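Local structure of fimbrin (Schizosaccharomyces pombe, 1RT8) at residues I58-N72 with E87-M99. The protein binds and crosslinks actin filaments through paired calponin-homology domains, serving cell polarity, cytokinesis, mating and spore formation. Residues are numbered along the deposited sequence; the frame is centred on the assembly and turned at random.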
loop_
_atom_site.group_PDB
_atom_site.type_symbol
_atom_site.label_atom_id
_atom_site.label_comp_id
_atom_site.label_asym_id
_atom_site.label_seq_id
_atom_site.Cartn_x
_atom_site.Cartn_y
_atom_site.Cartn_z
ATOM N N ILE A 58 7.332 8.715 0.833
ATOM C CA ILE A 58 6.869 7.409 1.273
ATOM C C ILE A 58 6.892 7.258 2.797
ATOM O O ILE A 58 5.961 6.699 3.380
ATOM C CB ILE A 58 7.728 6.305 0.652
ATOM C CG1 ILE A 58 7.402 6.205 -0.843
ATOM C CG2 ILE A 58 7.523 4.982 1.406
ATOM C CD1 ILE A 58 8.205 5.166 -1.574
ATOM N N ASN A 59 7.958 7.733 3.440
ATOM C CA ASN A 59 8.035 7.622 4.893
ATOM C C ASN A 59 7.118 8.599 5.613
ATOM O O ASN A 59 6.813 8.408 6.788
ATOM C CB ASN A 59 9.475 7.795 5.389
ATOM C CG ASN A 59 10.243 6.490 5.389
ATOM O OD1 ASN A 59 9.661 5.418 5.574
ATOM N ND2 ASN A 59 11.551 6.570 5.193
ATOM N N ASP A 60 6.698 9.657 4.923
ATOM C CA ASP A 60 5.767 10.615 5.520
ATOM C C ASP A 60 4.378 9.975 5.464
ATOM O O ASP A 60 3.608 10.050 6.419
ATOM C CB ASP A 60 5.761 11.937 4.742
ATOM C CG ASP A 60 4.701 12.915 5.254
ATOM O OD1 ASP A 60 3.729 13.192 4.510
ATOM O OD2 ASP A 60 4.841 13.405 6.398
ATOM N N SER A 61 4.066 9.328 4.345
ATOM C CA SER A 61 2.770 8.680 4.192
ATOM C C SER A 61 2.621 7.489 5.121
ATOM O O SER A 61 1.593 7.330 5.770
ATOM C CB SER A 61 2.563 8.221 2.747
ATOM O OG SER A 61 2.400 9.336 1.886
ATOM N N VAL A 62 3.643 6.637 5.164
ATOM C CA VAL A 62 3.622 5.458 6.024
ATOM C C VAL A 62 4.976 5.353 6.711
ATOM O O VAL A 62 5.915 4.738 6.201
ATOM C CB VAL A 62 3.343 4.172 5.217
ATOM C CG1 VAL A 62 3.362 2.964 6.143
ATOM C CG2 VAL A 62 1.994 4.287 4.513
ATOM N N PRO A 63 5.091 5.968 7.891
ATOM C CA PRO A 63 6.320 5.980 8.687
ATOM C C PRO A 63 7.065 4.648 8.783
ATOM O O PRO A 63 6.454 3.587 8.952
ATOM C CB PRO A 63 5.832 6.463 10.047
ATOM C CG PRO A 63 4.725 7.428 9.666
ATOM C CD PRO A 63 3.988 6.642 8.606
ATOM N N ASP A 64 8.389 4.717 8.667
ATOM C CA ASP A 64 9.258 3.544 8.792
ATOM C C ASP A 64 9.202 2.520 7.655
ATOM O O ASP A 64 9.627 1.376 7.827
ATOM C CB ASP A 64 8.979 2.825 10.115
ATOM C CG ASP A 64 9.063 3.750 11.308
ATOM O OD1 ASP A 64 10.154 4.317 11.546
ATOM O OD2 ASP A 64 8.035 3.911 12.004
ATOM N N THR A 65 8.688 2.916 6.498
ATOM C CA THR A 65 8.626 1.985 5.380
ATOM C C THR A 65 10.037 1.782 4.841
ATOM O O THR A 65 10.437 0.668 4.494
ATOM C CB THR A 65 7.730 2.527 4.254
ATOM O OG1 THR A 65 6.400 2.698 4.753
ATOM C CG2 THR A 65 7.704 1.565 3.081
ATOM N N ILE A 66 10.799 2.864 4.788
ATOM C CA ILE A 66 12.160 2.801 4.278
ATOM C C ILE A 66 13.202 3.199 5.321
ATOM O O ILE A 66 13.056 4.230 5.979
ATOM C CB ILE A 66 12.318 3.735 3.059
ATOM C CG1 ILE A 66 11.341 3.321 1.957
ATOM C CG2 ILE A 66 13.749 3.698 2.551
ATOM C CD1 ILE A 66 11.250 4.321 0.821
ATOM N N ASP A 67 14.235 2.369 5.480
ATOM C CA ASP A 67 15.343 2.660 6.396
ATOM C C ASP A 67 16.204 3.504 5.483
ATOM O O ASP A 67 16.904 2.972 4.619
ATOM C CB ASP A 67 16.108 1.387 6.775
ATOM C CG ASP A 67 17.279 1.657 7.727
ATOM O OD1 ASP A 67 17.939 2.718 7.593
ATOM O OD2 ASP A 67 17.550 0.798 8.599
ATOM N N GLU A 68 16.144 4.818 5.662
ATOM C CA GLU A 68 16.880 5.730 4.799
ATOM C C GLU A 68 18.389 5.531 4.730
ATOM O O GLU A 68 19.045 6.056 3.830
ATOM C CB GLU A 68 16.537 7.171 5.172
ATOM C CG GLU A 68 15.037 7.394 5.279
ATOM C CD GLU A 68 14.662 8.864 5.313
ATOM O OE1 GLU A 68 15.535 9.689 5.652
ATOM O OE2 GLU A 68 13.489 9.191 5.010
ATOM N N ARG A 69 18.952 4.767 5.655
ATOM C CA ARG A 69 20.388 4.538 5.602
ATOM C C ARG A 69 20.797 3.665 4.410
ATOM O O ARG A 69 21.988 3.463 4.184
ATOM C CB ARG A 69 20.873 3.901 6.899
ATOM C CG ARG A 69 20.693 4.800 8.110
ATOM C CD ARG A 69 20.988 4.033 9.364
ATOM N NE ARG A 69 20.198 2.810 9.425
ATOM C CZ ARG A 69 20.372 1.858 10.332
ATOM N NH1 ARG A 69 21.313 1.992 11.255
ATOM N NH2 ARG A 69 19.611 0.770 10.316
ATOM N N VAL A 70 19.826 3.144 3.652
ATOM C CA VAL A 70 20.144 2.320 2.473
ATOM C C VAL A 70 20.230 3.192 1.219
ATOM O O VAL A 70 20.742 2.764 0.182
ATOM C CB VAL A 70 19.069 1.217 2.187
ATOM C CG1 VAL A 70 18.851 0.342 3.411
ATOM C CG2 VAL A 70 17.763 1.857 1.729
ATOM N N LEU A 71 19.733 4.420 1.317
ATOM C CA LEU A 71 19.734 5.331 0.183
ATOM C C LEU A 71 21.056 6.049 -0.022
ATOM O O LEU A 71 21.725 6.420 0.943
ATOM C CB LEU A 71 18.637 6.385 0.359
ATOM C CG LEU A 71 17.201 5.886 0.504
ATOM C CD1 LEU A 71 16.307 7.020 0.962
ATOM C CD2 LEU A 71 16.730 5.313 -0.827
ATOM N N ASN A 72 21.426 6.237 -1.285
ATOM C CA ASN A 72 22.641 6.970 -1.625
ATOM C C ASN A 72 22.218 8.414 -1.421
ATOM O O ASN A 72 21.219 8.850 -2.002
ATOM C CB ASN A 72 23.014 6.726 -3.080
ATOM C CG ASN A 72 23.317 5.272 -3.355
ATOM O OD1 ASN A 72 24.111 4.661 -2.654
ATOM N ND2 ASN A 72 22.685 4.710 -4.379
ATOM N N GLU A 87 19.513 2.357 -7.838
ATOM C CA GLU A 87 19.452 1.655 -6.558
ATOM C C GLU A 87 18.394 2.325 -5.691
ATOM O O GLU A 87 17.522 1.664 -5.136
ATOM C CB GLU A 87 20.810 1.701 -5.835
ATOM C CG GLU A 87 21.953 0.997 -6.576
ATOM C CD GLU A 87 23.277 1.089 -5.836
ATOM O OE1 GLU A 87 23.647 2.196 -5.395
ATOM O OE2 GLU A 87 23.953 0.057 -5.693
ATOM N N ASN A 88 18.477 3.645 -5.570
ATOM C CA ASN A 88 17.506 4.390 -4.780
ATOM C C ASN A 88 16.095 4.194 -5.346
ATOM O O ASN A 88 15.131 4.013 -4.601
ATOM C CB ASN A 88 17.845 5.888 -4.787
ATOM C CG ASN A 88 19.001 6.237 -3.861
ATOM O OD1 ASN A 88 19.588 5.368 -3.228
ATOM N ND2 ASN A 88 19.325 7.528 -3.778
ATOM N N ASN A 89 15.968 4.246 -6.665
ATOM C CA ASN A 89 14.652 4.086 -7.272
ATOM C C ASN A 89 14.079 2.693 -7.087
ATOM O O ASN A 89 12.861 2.522 -7.055
ATOM C CB ASN A 89 14.693 4.500 -8.744
ATOM C CG ASN A 89 14.847 6.008 -8.905
ATOM O OD1 ASN A 89 14.493 6.769 -8.003
ATOM N ND2 ASN A 89 15.362 6.442 -10.044
ATOM N N ASN A 90 14.946 1.697 -6.943
ATOM C CA ASN A 90 14.474 0.336 -6.697
ATOM C C ASN A 90 13.785 0.320 -5.330
ATOM O O ASN A 90 12.744 -0.323 -5.145
ATOM C CB ASN A 90 15.641 -0.656 -6.683
ATOM C CG ASN A 90 16.115 -1.017 -8.073
ATOM O OD1 ASN A 90 15.441 -0.740 -9.057
ATOM N ND2 ASN A 90 17.276 -1.652 -8.156
ATOM N N VAL A 91 14.391 1.020 -4.368
ATOM C CA VAL A 91 13.840 1.109 -3.012
ATOM C C VAL A 91 12.472 1.801 -3.042
ATOM O O VAL A 91 11.533 1.369 -2.375
ATOM C CB VAL A 91 14.776 1.906 -2.079
ATOM C CG1 VAL A 91 14.100 2.123 -0.735
ATOM C CG2 VAL A 91 16.089 1.159 -1.890
ATOM N N VAL A 92 12.374 2.882 -3.810
ATOM C CA VAL A 92 11.123 3.626 -3.957
ATOM C C VAL A 92 10.037 2.735 -4.558
ATOM O O VAL A 92 8.978 2.532 -3.960
ATOM C CB VAL A 92 11.318 4.861 -4.881
ATOM C CG1 VAL A 92 9.971 5.397 -5.352
ATOM C CG2 VAL A 92 12.083 5.950 -4.131
ATOM N N ILE A 93 10.320 2.193 -5.741
ATOM C CA ILE A 93 9.371 1.352 -6.464
ATOM C C ILE A 93 8.875 0.145 -5.674
ATOM O O ILE A 93 7.678 -0.084 -5.575
ATOM C CB ILE A 93 9.986 0.833 -7.790
ATOM C CG1 ILE A 93 10.167 1.989 -8.782
ATOM C CG2 ILE A 93 9.106 -0.284 -8.376
ATOM C CD1 ILE A 93 8.891 2.655 -9.195
ATOM N N ASN A 94 9.795 -0.631 -5.123
ATOM C CA ASN A 94 9.417 -1.824 -4.384
ATOM C C ASN A 94 8.765 -1.576 -3.039
ATOM O O ASN A 94 8.030 -2.433 -2.535
ATOM C CB ASN A 94 10.625 -2.740 -4.263
ATOM C CG ASN A 94 11.075 -3.238 -5.620
ATOM O OD1 ASN A 94 10.247 -3.667 -6.421
ATOM N ND2 ASN A 94 12.370 -3.169 -5.895
ATOM N N SER A 95 9.016 -0.408 -2.458
ATOM C CA SER A 95 8.376 -0.075 -1.193
ATOM C C SER A 95 6.928 0.280 -1.537
ATOM O O SER A 95 5.983 -0.184 -0.894
ATOM C CB SER A 95 9.057 1.135 -0.530
ATOM O OG SER A 95 10.359 0.819 -0.082
ATOM N N ALA A 96 6.767 1.110 -2.562
ATOM C CA ALA A 96 5.441 1.547 -3.000
ATOM C C ALA A 96 4.533 0.354 -3.273
ATOM O O ALA A 96 3.359 0.375 -2.926
ATOM C CB ALA A 96 5.563 2.416 -4.253
ATOM N N LYS A 97 5.083 -0.688 -3.885
ATOM C CA LYS A 97 4.313 -1.888 -4.193
ATOM C C LYS A 97 3.786 -2.612 -2.963
ATOM O O LYS A 97 2.789 -3.322 -3.058
ATOM C CB LYS A 97 5.154 -2.890 -4.994
ATOM C CG LYS A 97 5.353 -2.547 -6.446
ATOM C CD LYS A 97 6.063 -3.687 -7.164
ATOM C CE LYS A 97 6.086 -3.449 -8.669
ATOM N NZ LYS A 97 6.817 -4.529 -9.392
ATOM N N ALA A 98 4.448 -2.434 -1.820
ATOM C CA ALA A 98 4.048 -3.122 -0.590
ATOM C C ALA A 98 3.299 -2.293 0.446
ATOM O O ALA A 98 2.980 -2.788 1.525
ATOM C CB ALA A 98 5.270 -3.741 0.063
ATOM N N MET A 99 3.016 -1.041 0.132
ATOM C CA MET A 99 2.317 -0.180 1.073
ATOM C C MET A 99 0.824 -0.453 1.128
ATOM O O MET A 99 0.181 -0.229 2.155
ATOM C CB MET A 99 2.568 1.279 0.708
ATOM C CG MET A 99 4.016 1.677 0.894
ATOM S SD MET A 99 4.416 3.195 0.071
ATOM C CE MET A 99 3.556 4.376 1.114
HETATM O O HOH W 1 11.379 -0.206 2.147
#
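The N88 carboxamide meets the backbone of N72 in its own plane and takes both of its polar groups: N72 N donates to N88 OD1 at 2.8 Å, nearly straight at 170°, while N88 ND2 returns a bond to N72 O at 2.9 Å. Each acceptor is met in its carbonyl plane, on a lone pair; ND2 also bonds D50 O, and the three bonds together hold the rotation of the amide. The N72 side-chain amide, turned 25° from that of N88, sends ND2 to E87 OE1 (2.9 Å) on the anti side, somewhat out of the carboxylate plane; its other mate is K84 O, and E87 OE2 goes to Y455. L71 CD2 lies against N88 OD1 and reaches the flank of V91.

One turn further along helix 82-99, V91 points its two methyls at different partners, CG1 at I66 CG2 (3.7 Å) and CG2 at V70 CG2. S95 OG donates back to V91 O, which also accepts from S95 N on the opposite face, and a water bridges OG to T65 O. The apolar CG1 of I66 sits 3.4 Å from that hydroxyl oxygen.

At the far end I58 drives CD1 onto V92 O, and its CG2 faces M99 SD at 3.8 Å. The M99 chain bends at chi3 (72°), bringing CE to V62 CG2 just where helix 52-61 gives way to a type II turn.

With an alanine at N88, N72 N and O and the D50 carbonyl would probably lose their side-chain partners, and this part of the loop could move off the helix. Within the first calponin-homology domain, polar amide pairing thus pins the loop around N72, while aliphatic packing by I58, V62, I66, V70 and L71 seats the segment on the buried face of helix 82-99.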